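Local coordinates for putative prolyl-tRNA synthetase (Leishmania major, PDB 5XIL), which probably joins L-proline to its cognate tRNA(Pro) at the expense of ATP, releasing AMP and diphosphate, as a class II aminoacyl-tRNA synthetase, at residues A[116-120]-A[237-243]; A[289-295]-A[327-333]; A[447-452]-A[472-476]. One frame throughout, in Å; residues are numbered along the deposited sequence. Where two conformers were deposited one is given.

The three contacts follow one another along the chain, and each falls in a different part of the synthetase. Interaction 1 packs helix 111-122 against helix 236-241 in the class II catalytic core. Interaction 2 pairs strands 293-297 and 330-332 in the anticodon-binding domain. Interaction 3 sets strand 475-480 and the residues leading into it against helix 441-455 in the C-terminal, zinc-binding part. None touches another. The centres of interactions 1 and 2 lie about 49 Å apart, on opposite sides of the chain's centre. Interaction 3 has its centre about 37 Å from that of interaction 1 and about 46 Å from that of interaction 2. Each contact therefore belongs to the packing of its own module.

Interaction 1: residues A[116-120]-A[237-243]; sequences YPYYA and FGKMFDI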
ATOM      1  N   TYR A 116     -22.819   4.675   1.184  1.00 19.04           N
ATOM      2  CA  TYR A 116     -23.998   3.852   1.103  1.00 19.72           C
ATOM      3  C   TYR A 116     -25.033   4.338   0.066  1.00 19.09           C
ATOM      4  O   TYR A 116     -25.752   3.504  -0.520  1.00 19.10           O
ATOM      5  CB  TYR A 116     -24.573   3.613   2.488  1.00 20.61           C
ATOM      6  CG  TYR A 116     -23.679   2.733   3.389  1.00 20.99           C
ATOM      7  CD1 TYR A 116     -22.460   2.168   2.924  1.00 21.29           C
ATOM      8  CD2 TYR A 116     -24.006   2.514   4.731  1.00 22.15           C
ATOM      9  CE1 TYR A 116     -21.655   1.389   3.771  1.00 21.42           C
ATOM     10  CE2 TYR A 116     -23.226   1.689   5.563  1.00 22.73           C
ATOM     11  CZ  TYR A 116     -22.041   1.139   5.109  1.00 23.15           C
ATOM     12  OH  TYR A 116     -21.221   0.336   5.959  1.00 21.60           O
ATOM     13  N   PRO A 117     -25.008   5.630  -0.263  1.00 21.67           N
ATOM     14  CA  PRO A 117     -25.815   6.040  -1.441  1.00 23.08           C
ATOM     15  C   PRO A 117     -25.308   5.377  -2.702  1.00 24.54           C
ATOM     16  O   PRO A 117     -26.107   5.027  -3.574  1.00 22.63           O
ATOM     17  CB  PRO A 117     -25.620   7.570  -1.491  1.00 25.23           C
ATOM     18  CG  PRO A 117     -25.378   7.960  -0.058  1.00 23.43           C
ATOM     19  CD  PRO A 117     -24.612   6.792   0.562  1.00 23.14           C
ATOM     20  N   TYR A 118     -23.980   5.232  -2.860  1.00 17.84           N
ATOM     21  CA  TYR A 118     -23.478   4.538  -4.004  1.00 18.81           C
ATOM     22  C   TYR A 118     -23.814   3.070  -3.991  1.00 16.92           C
ATOM     23  O   TYR A 118     -24.074   2.496  -5.068  1.00 18.08           O
ATOM     24  CB  TYR A 118     -21.954   4.841  -4.270  1.00 21.64           C
ATOM     25  CG  TYR A 118     -21.815   6.253  -4.749  1.00 24.96           C
ATOM     26  CD1 TYR A 118     -21.800   7.310  -3.856  1.00 30.25           C
ATOM     27  CD2 TYR A 118     -21.826   6.540  -6.113  1.00 28.56           C
ATOM     28  CE1 TYR A 118     -21.789   8.648  -4.283  1.00 34.00           C
ATOM     29  CE2 TYR A 118     -21.776   7.867  -6.569  1.00 36.91           C
ATOM     30  CZ  TYR A 118     -21.764   8.932  -5.640  1.00 39.60           C
ATOM     31  OH  TYR A 118     -21.712  10.280  -6.075  1.00 45.98           O
ATOM     32  N   TYR A 119     -23.790   2.438  -2.818  1.00 16.59           N
ATOM     33  CA  TYR A 119     -24.176   1.057  -2.705  1.00 18.00           C
ATOM     34  C   TYR A 119     -25.619   0.906  -3.250  1.00 18.36           C
ATOM     35  O   TYR A 119     -25.948  -0.046  -3.934  1.00 18.66           O
ATOM     36  CB  TYR A 119     -24.095   0.573  -1.244  1.00 19.05           C
ATOM     37  CG  TYR A 119     -22.685   0.132  -0.841  1.00 17.55           C
ATOM     38  CD1 TYR A 119     -21.563   0.850  -1.282  1.00 19.87           C
ATOM     39  CD2 TYR A 119     -22.464  -0.993  -0.045  1.00 18.46           C
ATOM     40  CE1 TYR A 119     -20.262   0.461  -0.902  1.00 18.61           C
ATOM     41  CE2 TYR A 119     -21.149  -1.386   0.345  1.00 17.87           C
ATOM     42  CZ  TYR A 119     -20.079  -0.652  -0.115  1.00 17.14           C
ATOM     43  OH  TYR A 119     -18.771  -0.975   0.162  1.00 17.62           O
ATOM     44  N   ALA A 120     -26.478   1.830  -2.876  1.00 17.45           N
ATOM     45  CA  ALA A 120     -27.880   1.813  -3.357  1.00 18.56           C
ATOM     46  C   ALA A 120     -27.898   1.880  -4.883  1.00 20.31           C
ATOM     47  O   ALA A 120     -28.587   1.114  -5.508  1.00 19.90           O
ATOM     48  CB  ALA A 120     -28.685   2.969  -2.729  1.00 20.08           C
ATOM     49  N   PHE A 237     -28.736  -0.459   7.735  1.00 22.77           N
ATOM     50  CA  PHE A 237     -28.343   0.589   6.839  1.00 21.98           C
ATOM     51  C   PHE A 237     -28.992   0.553   5.497  1.00 21.97           C
ATOM     52  O   PHE A 237     -29.136   1.585   4.861  1.00 21.19           O
ATOM     53  CB  PHE A 237     -26.837   0.617   6.656  1.00 24.76           C
ATOM     54  CG  PHE A 237     -26.134   1.269   7.810  1.00 26.56           C
ATOM     55  CD1 PHE A 237     -26.144   2.651   7.949  1.00 26.53           C
ATOM     56  CD2 PHE A 237     -25.521   0.510   8.803  1.00 29.79           C
ATOM     57  CE1 PHE A 237     -25.497   3.272   9.013  1.00 30.18           C
ATOM     58  CE2 PHE A 237     -24.866   1.136   9.852  1.00 29.08           C
ATOM     59  CZ  PHE A 237     -24.843   2.511   9.955  1.00 28.40           C
ATOM     60  N   GLY A 238     -29.384  -0.630   5.071  1.00 23.60           N
ATOM     61  CA  GLY A 238     -30.081  -0.759   3.804  1.00 25.10           C
ATOM     62  C   GLY A 238     -31.415  -0.064   3.904  1.00 23.61           C
ATOM     63  O   GLY A 238     -31.839   0.568   2.986  1.00 25.51           O
ATOM     64  N   LYS A 239     -32.053  -0.167   5.056  1.00 25.15           N
ATOM     65  CA  LYS A 239     -33.281   0.544   5.287  1.00 28.76           C
ATOM     66  C   LYS A 239     -33.079   2.045   5.278  1.00 31.43           C
ATOM     67  O   LYS A 239     -33.806   2.751   4.618  1.00 35.80           O
ATOM     68  CB  LYS A 239     -33.866   0.111   6.605  1.00 31.30           C
ATOM     69  CG  LYS A 239     -34.198  -1.350   6.588  1.00 32.52           C
ATOM     70  CD  LYS A 239     -34.589  -1.771   7.987  1.00 39.99           C
ATOM     71  CE  LYS A 239     -34.821  -3.264   8.084  1.00 39.80           C
ATOM     72  NZ  LYS A 239     -35.156  -3.545   9.508  1.00 42.62           N
ATOM     73  N   MET A 240     -32.060   2.539   5.958  1.00 32.54           N
ATOM     74  CA  MET A 240     -31.776   3.980   5.922  1.00 34.79           C
ATOM     75  C   MET A 240     -31.527   4.534   4.528  1.00 30.55           C
ATOM     76  O   MET A 240     -31.963   5.637   4.250  1.00 31.10           O
ATOM     77  CB  MET A 240     -30.536   4.341   6.765  1.00 39.84           C
ATOM     78  CG  MET A 240     -30.649   4.401   8.296  1.00 46.97           C
ATOM     79  SD  MET A 240     -29.045   4.909   9.046  1.00 49.26           S
ATOM     80  CE  MET A 240     -28.752   6.467   8.231  1.00 42.74           C
ATOM     81  N   PHE A 241     -30.796   3.793   3.676  1.00 23.92           N
ATOM     82  CA  PHE A 241     -30.231   4.304   2.429  1.00 24.29           C
ATOM     83  C   PHE A 241     -30.930   3.711   1.220  1.00 25.62           C
ATOM     84  O   PHE A 241     -30.522   3.914   0.105  1.00 24.18           O
ATOM     85  CB  PHE A 241     -28.721   4.011   2.362  1.00 22.88           C
ATOM     86  CG  PHE A 241     -27.937   4.905   3.242  1.00 24.42           C
ATOM     87  CD1 PHE A 241     -27.567   6.160   2.791  1.00 27.69           C
ATOM     88  CD2 PHE A 241     -27.630   4.536   4.547  1.00 25.40           C
ATOM     89  CE1 PHE A 241     -26.851   7.042   3.623  1.00 30.14           C
ATOM     90  CE2 PHE A 241     -26.922   5.417   5.379  1.00 26.99           C
ATOM     91  CZ  PHE A 241     -26.522   6.661   4.912  1.00 26.97           C
ATOM     92  N   ASP A 242     -32.037   3.019   1.472  1.00 27.98           N
ATOM     93  CA  ASP A 242     -32.835   2.492   0.380  0.54 27.92           C
ATOM     94  C   ASP A 242     -31.999   1.598  -0.564  1.00 26.94           C
ATOM     95  O   ASP A 242     -32.059   1.781  -1.793  1.00 24.98           O
ATOM     96  CB  ASP A 242     -33.493   3.673  -0.360  0.54 28.81           C
ATOM     97  CG  ASP A 242     -34.529   4.396   0.522  0.54 28.94           C
ATOM     98  OD1 ASP A 242     -35.384   3.702   1.115  0.54 28.33           O
ATOM     99  OD2 ASP A 242     -34.483   5.632   0.621  0.54 31.24           O
ATOM    100  N   ILE A 243     -31.225   0.701   0.035  1.00 21.14           N
ATOM    101  CA  ILE A 243     -30.483  -0.349  -0.648  1.00 20.71           C
ATOM    102  C   ILE A 243     -31.430  -1.544  -0.665  1.00 20.50           C
ATOM    103  O   ILE A 243     -31.915  -1.994   0.377  1.00 18.85           O
ATOM    104  CB  ILE A 243     -29.188  -0.689   0.069  1.00 18.62           C
ATOM    105  CG1 ILE A 243     -28.345   0.579   0.258  1.00 18.74           C
ATOM    106  CG2 ILE A 243     -28.356  -1.708  -0.766  1.00 19.00           C
ATOM    107  CD1 ILE A 243     -27.163   0.436   1.250  1.00 17.03           C
TER
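Tyr116 turns the edge of its ring toward two phenylalanine faces, so Tyr116, Phe237 and Phe241 form an aromatic cluster. The pair with Phe237 is T-shaped, with centroids 5.3 Å apart. Tyr116 CE2 stands over the Phe237 face, 3.7 Å from Phe237 CG and toward the rim of that ring. The planes of Tyr116 and Phe241 are almost perpendicular, at 89°. Here the closer approach is a CH-pi contact, with Tyr116 CB lying 3.8 Å from the Phe241 ring centroid. Phe241 CG is anti to its own carbonyl carbon (chi1 -75°), which lays the ring under this CB. Pro117 CD meets Phe241 CD1 obliquely at 3.8 Å.

Farther along, Ile243 CD1 reaches Tyr116 O and Tyr119 CB. Ile243 CG1 packs 3.8 Å from Ala120 CB. Ala120 CB also lies 3.5 Å from Phe241 O. Asp242, with positive phi, closes helix 236-241 in a Schellman motif and turns the chain so that Ile243 comes back against helix 111-122.

The helix segments cross at -83°, with axes 9.8 Å apart, inside the class II core. On strand 156-165, Tyr116 OH hydrogen-bonds to His162 ND1 and Tyr119 OH to His162 O. Ile243 also packs on Pro257 and Gln259 of strand 253-265, while Tyr119 rests on Val131 and Leu133 of strand 131-139.

Interaction 2: residues A[289-295]-A[327-333]; sequences ASTQVII and GVRARCD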
ATOM      1  N   ALA A 289      10.192  -5.470  12.048  1.00 10.83           N
ATOM      2  CA  ALA A 289      11.369  -4.664  12.329  1.00 11.19           C
ATOM      3  C   ALA A 289      12.054  -4.249  11.007  1.00 12.77           C
ATOM      4  O   ALA A 289      12.451  -5.118  10.225  1.00 12.69           O
ATOM      5  CB  ALA A 289      12.370  -5.390  13.236  1.00 10.32           C
ATOM      6  N   SER A 290      12.169  -2.938  10.814  1.00 12.83           N
ATOM      7  CA  SER A 290      12.687  -2.417   9.575  1.00 14.10           C
ATOM      8  C   SER A 290      14.136  -2.908   9.407  1.00 13.05           C
ATOM      9  O   SER A 290      14.567  -3.249   8.292  1.00 12.84           O
ATOM     10  CB  SER A 290      12.687  -0.903   9.633  1.00 14.09           C
ATOM     11  OG  SER A 290      13.170  -0.449   8.422  1.00 17.05           O
ATOM     12  N   THR A 291      14.879  -2.844  10.496  1.00 12.45           N
ATOM     13  CA  THR A 291      16.154  -3.548  10.650  1.00 12.99           C
ATOM     14  C   THR A 291      15.961  -4.668  11.653  1.00 13.20           C
ATOM     15  O   THR A 291      15.560  -4.422  12.763  1.00 13.99           O
ATOM     16  CB  THR A 291      17.272  -2.613  11.066  1.00 14.11           C
ATOM     17  OG1 THR A 291      17.432  -1.677  10.018  1.00 13.29           O
ATOM     18  CG2 THR A 291      18.613  -3.360  11.320  1.00 13.22           C
ATOM     19  N   GLN A 292      16.312  -5.890  11.256  1.00 11.13           N
ATOM     20  CA  GLN A 292      16.147  -7.064  12.116  1.00 11.16           C
ATOM     21  C   GLN A 292      17.467  -7.378  12.856  1.00 11.92           C
ATOM     22  O   GLN A 292      17.470  -7.863  13.991  1.00 12.62           O
ATOM     23  CB  GLN A 292      15.756  -8.220  11.246  1.00 11.37           C
ATOM     24  CG  GLN A 292      14.306  -8.164  10.742  1.00 11.12           C
ATOM     25  CD  GLN A 292      13.978  -9.298   9.807  1.00 12.14           C
ATOM     26  OE1 GLN A 292      14.742  -9.616   8.895  1.00 13.39           O
ATOM     27  NE2 GLN A 292      12.870  -9.967  10.058  1.00 12.24           N
ATOM     28  N   VAL A 293      18.563  -7.073  12.190  1.00 12.50           N
ATOM     29  CA  VAL A 293      19.908  -7.333  12.750  1.00 13.15           C
ATOM     30  C   VAL A 293      20.788  -6.150  12.516  1.00 11.71           C
ATOM     31  O   VAL A 293      20.940  -5.677  11.394  1.00 13.88           O
ATOM     32  CB  VAL A 293      20.566  -8.568  12.107  1.00 14.04           C
ATOM     33  CG1 VAL A 293      21.961  -8.790  12.701  1.00 15.93           C
ATOM     34  CG2 VAL A 293      19.675  -9.788  12.101  1.00 14.30           C
ATOM     35  N   ILE A 294      21.401  -5.638  13.570  1.00 11.44           N
ATOM     36  CA  ILE A 294      22.361  -4.596  13.437  1.00 12.87           C
ATOM     37  C   ILE A 294      23.759  -5.193  13.704  1.00 12.77           C
ATOM     38  O   ILE A 294      23.966  -5.843  14.671  1.00 15.03           O
ATOM     39  CB  ILE A 294      22.101  -3.412  14.354  1.00 13.07           C
ATOM     40  CG1 ILE A 294      22.996  -2.198  14.026  1.00 14.36           C
ATOM     41  CG2 ILE A 294      22.240  -3.754  15.817  1.00 13.83           C
ATOM     42  CD1 ILE A 294      22.630  -1.518  12.756  1.00 15.18           C
ATOM     43  N   ILE A 295      24.697  -4.840  12.867  1.00 14.64           N
ATOM     44  CA  ILE A 295      26.120  -5.332  12.973  1.00 13.67           C
ATOM     45  C   ILE A 295      27.028  -4.157  13.430  1.00 14.70           C
ATOM     46  O   ILE A 295      27.113  -3.139  12.766  1.00 15.66           O
ATOM     47  CB  ILE A 295      26.580  -5.877  11.607  1.00 15.79           C
ATOM     48  CG1 ILE A 295      25.644  -6.960  11.095  1.00 15.43           C
ATOM     49  CG2 ILE A 295      28.054  -6.343  11.650  1.00 17.06           C
ATOM     50  CD1 ILE A 295      25.771  -7.194   9.607  1.00 15.58           C
ATOM     51  N   GLY A 327      17.727 -13.012   2.903  1.00 18.74           N
ATOM     52  CA  GLY A 327      16.386 -12.555   3.268  1.00 18.60           C
ATOM     53  C   GLY A 327      16.304 -11.821   4.599  1.00 19.37           C
ATOM     54  O   GLY A 327      15.228 -11.403   4.970  1.00 21.21           O
ATOM     55  N   VAL A 328      17.416 -11.673   5.328  1.00 16.99           N
ATOM     56  CA  VAL A 328      17.393 -11.058   6.661  1.00 17.06           C
ATOM     57  C   VAL A 328      17.673  -9.587   6.483  1.00 16.96           C
ATOM     58  O   VAL A 328      18.545  -9.235   5.677  1.00 17.99           O
ATOM     59  CB  VAL A 328      18.525 -11.634   7.535  1.00 16.26           C
ATOM     60  CG1 VAL A 328      18.689 -10.820   8.836  1.00 16.37           C
ATOM     61  CG2 VAL A 328      18.283 -13.131   7.759  1.00 16.60           C
ATOM     62  N   ARG A 329      16.926  -8.734   7.174  1.00 13.86           N
ATOM     63  CA  ARG A 329      17.126  -7.295   7.071  1.00 13.31           C
ATOM     64  C   ARG A 329      18.262  -6.894   7.997  1.00 14.21           C
ATOM     65  O   ARG A 329      18.043  -6.626   9.179  1.00 13.26           O
ATOM     66  CB  ARG A 329      15.847  -6.544   7.445  1.00 13.06           C
ATOM     67  CG  ARG A 329      14.723  -6.692   6.431  1.00 13.35           C
ATOM     68  CD  ARG A 329      13.618  -5.680   6.680  1.00 14.98           C
ATOM     69  NE  ARG A 329      12.774  -6.058   7.810  1.00 12.84           N
ATOM     70  CZ  ARG A 329      11.964  -7.112   7.817  1.00 13.21           C
ATOM     71  NH1 ARG A 329      11.885  -7.897   6.752  1.00 13.87           N
ATOM     72  NH2 ARG A 329      11.232  -7.381   8.890  1.00 14.79           N
ATOM     73  N   ALA A 330      19.477  -6.855   7.461  1.00 15.26           N
ATOM     74  CA  ALA A 330      20.634  -6.512   8.278  1.00 14.53           C
ATOM     75  C   ALA A 330      21.208  -5.202   7.855  1.00 15.36           C
ATOM     76  O   ALA A 330      21.117  -4.838   6.686  1.00 15.74           O
ATOM     77  CB  ALA A 330      21.719  -7.607   8.184  1.00 16.08           C
ATOM     78  N   ARG A 331      21.865  -4.539   8.773  1.00 16.05           N
ATOM     79  CA  ARG A 331      22.663  -3.400   8.446  1.00 19.80           C
ATOM     80  C   ARG A 331      23.789  -3.212   9.411  1.00 19.02           C
ATOM     81  O   ARG A 331      23.757  -3.770  10.494  1.00 16.66           O
ATOM     82  CB  ARG A 331      21.791  -2.179   8.345  1.00 26.77           C
ATOM     83  CG  ARG A 331      21.123  -1.702   9.539  1.00 31.24           C
ATOM     84  CD  ARG A 331      20.752  -0.237   9.275  1.00 37.53           C
ATOM     85  NE  ARG A 331      21.954   0.570   9.435  1.00 42.62           N
ATOM     86  CZ  ARG A 331      21.986   1.895   9.425  1.00 49.66           C
ATOM     87  NH1 ARG A 331      20.858   2.597   9.266  1.00 47.11           N
ATOM     88  NH2 ARG A 331      23.163   2.506   9.580  1.00 53.00           N
ATOM     89  N   CYS A 332      24.798  -2.412   9.011  1.00 19.56           N
ATOM     90  CA  CYS A 332      25.863  -2.010   9.899  1.00 21.42           C
ATOM     91  C   CYS A 332      25.764  -0.631  10.531  1.00 22.66           C
ATOM     92  O   CYS A 332      25.197   0.257   9.981  1.00 24.98           O
ATOM     93  CB  CYS A 332      27.186  -2.056   9.131  1.00 23.59           C
ATOM     94  SG  CYS A 332      27.473  -3.656   8.470  1.00 27.01           S
ATOM     95  N   ASP A 333      26.313  -0.472  11.711  1.00 21.87           N
ATOM     96  CA  ASP A 333      26.479   0.837  12.300  1.00 22.62           C
ATOM     97  C   ASP A 333      28.003   1.063  12.432  1.00 23.96           C
ATOM     98  O   ASP A 333      28.627   0.580  13.387  1.00 22.89           O
ATOM     99  CB  ASP A 333      25.788   0.977  13.625  1.00 21.32           C
ATOM    100  CG  ASP A 333      25.714   2.431  14.083  1.00 25.97           C
ATOM    101  OD1 ASP A 333      26.562   3.237  13.616  1.00 26.71           O
ATOM    102  OD2 ASP A 333      24.809   2.797  14.864  1.00 26.79           O
TER
HETATM  103  O   HOH W   1      13.745 -11.357   7.183  1.00 19.88           O
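Gly327 and Gln292 are joined through a water, which donates to Gly327 O and to Gln292 OE1. The contact closes a beta-alpha-beta crossover in the anticodon-binding domain: strand 293-297, helix 306-325, then strand 330-332, parallel to the first. Gly327, at positive phi, is the C-prime residue of the Schellman motif that ends the helix. Next comes Val328, whose CG1 packs 3.6 Å from Val293 CG2.

Arg329 carries much of the contact. Arg329 N donates to Gln292 OE1 at 2.9 Å, nearly straight at 175° and in the plane of the amide. Its O accepts from both Gln292 N and Val293 N. The side chain bends at chi3 (-77°), which brings the guanidinium back beside the loop. There Arg329 grips the single carbonyl oxygen Ala289 O with two nitrogens, NE at 2.6 Å and NH2 at 2.9 Å, with that oxygen in the guanidinium plane. One guanidinium face lies against the Gln292 amide, with the planes 20° apart. Gln292 NE2 has its own acceptor, Pro286 O.

Ala330 bridges Val293, with both side chains on one face of the sheet. Ala330 also packs on Leu323 of the helix. Arg331 N then donates to Val293 O, and its O accepts from Ile295 N. Arg331 CG touches Thr291 CG2 at 3.5 Å and Ile294 CD1 at 3.6 Å. The Arg331 guanidinium turns back to Cys332 O, where NH2 makes the firmer bond and NE a weak one. Cys332 SG lies 3.9 Å from Ile295 CB, on the same face as Ala330. The carboxylate of Asp333 pairs with Arg335. The ladder closes where Asp333 N donates to Ile295 O at 3.0 Å.

Interaction 3: residues A[447-452]-A[472-476]; sequences VKKDSA and MGAKT
Ser451 OG and Ala474 N make the hydrogen bond of this contact, 2.9 Å long and nearly straight at 169°. The amide is the donor. Ser451 OG in turn donates to Val447 O, one turn back in the helix, at 2.8 Å. This is possible because OG sits between the backbone N and the carbonyl carbon (chi1 67°). Val447 O thus takes two bonds from one residue, as Ser451 OG and Ser451 N reach it from opposite faces of its plane. The hydroxyl is held by both bonds, which fixes its rotation.

Backbone packing is close beside this bond. Gly473 CA fits close against the helix, 3.5 Å from Ser451 OG and 3.7 Å from Ala452 CB. Ala474 O faces the base of Lys448, 3.3 Å from Lys448 CB, and Lys448 CA makes a CA-H...O contact with it.

Among the side chains, Lys448 and Lys475 run side by side, with Lys448 CE 4.0 Å from Lys475 CB. The amine of Lys475 goes on to a salt bridge with Glu203.

The contact lies close to the zinc site of the C-terminal domain: Cys443, a zinc ligand, is also on helix 441-455. Helix 423-428 covers Val447 and Ala474 through Phe423. Strand 475-480 continues from here, with Lys475 pairing to Gly509 of strand 504-509, and Val447 packs on Phe508 of that strand.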
ATOM      1  N   VAL A 447     -22.268  -2.660  37.482  1.00 19.90           N
ATOM      2  CA  VAL A 447     -20.829  -2.967  37.671  1.00 17.97           C
ATOM      3  C   VAL A 447     -19.962  -1.727  37.444  1.00 16.70           C
ATOM      4  O   VAL A 447     -19.080  -1.424  38.255  1.00 16.99           O
ATOM      5  CB  VAL A 447     -20.418  -4.140  36.799  1.00 16.67           C
ATOM      6  CG1 VAL A 447     -18.877  -4.270  36.787  1.00 16.70           C
ATOM      7  CG2 VAL A 447     -21.090  -5.408  37.281  1.00 18.29           C
ATOM      8  N   LYS A 448     -20.208  -0.985  36.360  1.00 16.30           N
ATOM      9  CA  LYS A 448     -19.375   0.151  36.060  1.00 18.82           C
ATOM     10  C   LYS A 448     -19.575   1.283  37.075  1.00 19.28           C
ATOM     11  O   LYS A 448     -18.642   1.931  37.566  1.00 17.99           O
ATOM     12  CB  LYS A 448     -19.597   0.583  34.609  1.00 19.74           C
ATOM     13  CG  LYS A 448     -18.635   1.645  34.106  1.00 23.27           C
ATOM     14  CD  LYS A 448     -18.894   1.887  32.608  1.00 26.71           C
ATOM     15  CE  LYS A 448     -17.787   2.622  31.896  1.00 28.20           C
ATOM     16  NZ  LYS A 448     -17.631   4.015  32.377  1.00 29.98           N
ATOM     17  N   LYS A 449     -20.815   1.505  37.463  1.00 20.44           N
ATOM     18  CA  LYS A 449     -21.086   2.500  38.494  1.00 22.40           C
ATOM     19  C   LYS A 449     -20.474   2.196  39.848  1.00 18.09           C
ATOM     20  O   LYS A 449     -19.793   3.022  40.384  1.00 22.29           O
ATOM     21  CB  LYS A 449     -22.616   2.603  38.727  1.00 24.49           C
ATOM     22  CG  LYS A 449     -22.995   3.545  39.841  1.00 33.93           C
ATOM     23  CD  LYS A 449     -24.548   3.566  39.951  1.00 39.16           C
ATOM     24  CE  LYS A 449     -25.071   4.577  40.984  1.00 44.33           C
ATOM     25  NZ  LYS A 449     -24.762   4.254  42.392  1.00 47.70           N
ATOM     26  N   ASP A 450     -20.705   0.996  40.326  1.00 16.71           N
ATOM     27  CA  ASP A 450     -20.288   0.536  41.672  1.00 18.12           C
ATOM     28  C   ASP A 450     -18.770   0.457  41.728  1.00 17.57           C
ATOM     29  O   ASP A 450     -18.126   0.822  42.744  1.00 17.54           O
ATOM     30  CB  ASP A 450     -20.868  -0.863  41.966  1.00 18.59           C
ATOM     31  CG  ASP A 450     -22.381  -0.864  42.290  1.00 21.58           C
ATOM     32  OD1 ASP A 450     -22.970   0.218  42.398  1.00 26.50           O
ATOM     33  OD2 ASP A 450     -22.942  -1.941  42.470  1.00 23.02           O
ATOM     34  N   SER A 451     -18.174  -0.031  40.649  1.00 18.13           N
ATOM     35  CA  SER A 451     -16.693  -0.070  40.581  1.00 17.63           C
ATOM     36  C   SER A 451     -16.081   1.363  40.547  1.00 17.84           C
ATOM     37  O   SER A 451     -15.078   1.651  41.257  1.00 19.46           O
ATOM     38  CB  SER A 451     -16.192  -0.941  39.430  1.00 16.22           C
ATOM     39  OG  SER A 451     -16.512  -0.395  38.153  1.00 16.58           O
ATOM     40  N   ALA A 452     -16.650   2.280  39.787  1.00 18.85           N
ATOM     41  CA  ALA A 452     -16.165   3.650  39.816  1.00 20.59           C
ATOM     42  C   ALA A 452     -16.311   4.292  41.205  1.00 23.27           C
ATOM     43  O   ALA A 452     -15.393   4.949  41.694  1.00 23.10           O
ATOM     44  CB  ALA A 452     -16.777   4.526  38.747  1.00 21.44           C
ATOM     45  N   MET A 472     -11.850   5.012  36.256  1.00 16.22           N
ATOM     46  CA  MET A 472     -11.692   3.921  37.206  1.00 20.09           C
ATOM     47  C   MET A 472     -12.784   2.913  37.194  1.00 16.47           C
ATOM     48  O   MET A 472     -12.579   1.779  37.724  1.00 14.37           O
ATOM     49  CB  MET A 472     -11.465   4.441  38.644  1.00 25.10           C
ATOM     50  CG  MET A 472     -10.240   5.324  38.770  1.00 30.89           C
ATOM     51  SD  MET A 472      -8.696   4.493  38.314  1.00 37.09           S
ATOM     52  CE  MET A 472      -7.662   5.892  37.880  1.00 48.19           C
ATOM     53  N   GLY A 473     -13.931   3.211  36.543  1.00 16.15           N
ATOM     54  CA  GLY A 473     -14.970   2.200  36.473  1.00 15.15           C
ATOM     55  C   GLY A 473     -14.558   1.112  35.484  1.00 13.64           C
ATOM     56  O   GLY A 473     -13.911   1.443  34.517  1.00 15.34           O
ATOM     57  N   ALA A 474     -14.969  -0.142  35.697  1.00 13.01           N
ATOM     58  CA  ALA A 474     -14.709  -1.207  34.745  1.00 13.24           C
ATOM     59  C   ALA A 474     -15.870  -1.335  33.749  1.00 15.96           C
ATOM     60  O   ALA A 474     -17.034  -1.483  34.150  1.00 16.12           O
ATOM     61  CB  ALA A 474     -14.587  -2.505  35.472  1.00 15.16           C
ATOM     62  N   LYS A 475     -15.556  -1.387  32.458  1.00 13.59           N
ATOM     63  CA  LYS A 475     -16.579  -1.674  31.483  1.00 14.32           C
ATOM     64  C   LYS A 475     -16.458  -3.096  31.038  1.00 14.13           C
ATOM     65  O   LYS A 475     -15.453  -3.778  31.430  1.00 12.02           O
ATOM     66  CB  LYS A 475     -16.433  -0.722  30.287  1.00 17.47           C
ATOM     67  CG  LYS A 475     -15.133  -0.823  29.521  1.00 19.01           C
ATOM     68  CD  LYS A 475     -15.273   0.287  28.485  1.00 23.55           C
ATOM     69  CE  LYS A 475     -14.592   0.030  27.213  1.00 28.33           C
ATOM     70  NZ  LYS A 475     -15.164   1.056  26.264  1.00 33.44           N
ATOM     71  N   THR A 476     -17.374  -3.563  30.190  1.00 11.51           N
ATOM     72  CA  THR A 476     -17.162  -4.829  29.551  1.00 12.55           C
ATOM     73  C   THR A 476     -16.235  -4.545  28.338  1.00 12.31           C
ATOM     74  O   THR A 476     -16.302  -3.495  27.670  1.00 12.09           O
ATOM     75  CB  THR A 476     -18.390  -5.559  29.082  1.00 12.82           C
ATOM     76  OG1 THR A 476     -19.113  -4.733  28.192  1.00 13.30           O
ATOM     77  CG2 THR A 476     -19.299  -5.974  30.274  1.00 14.20           C
TER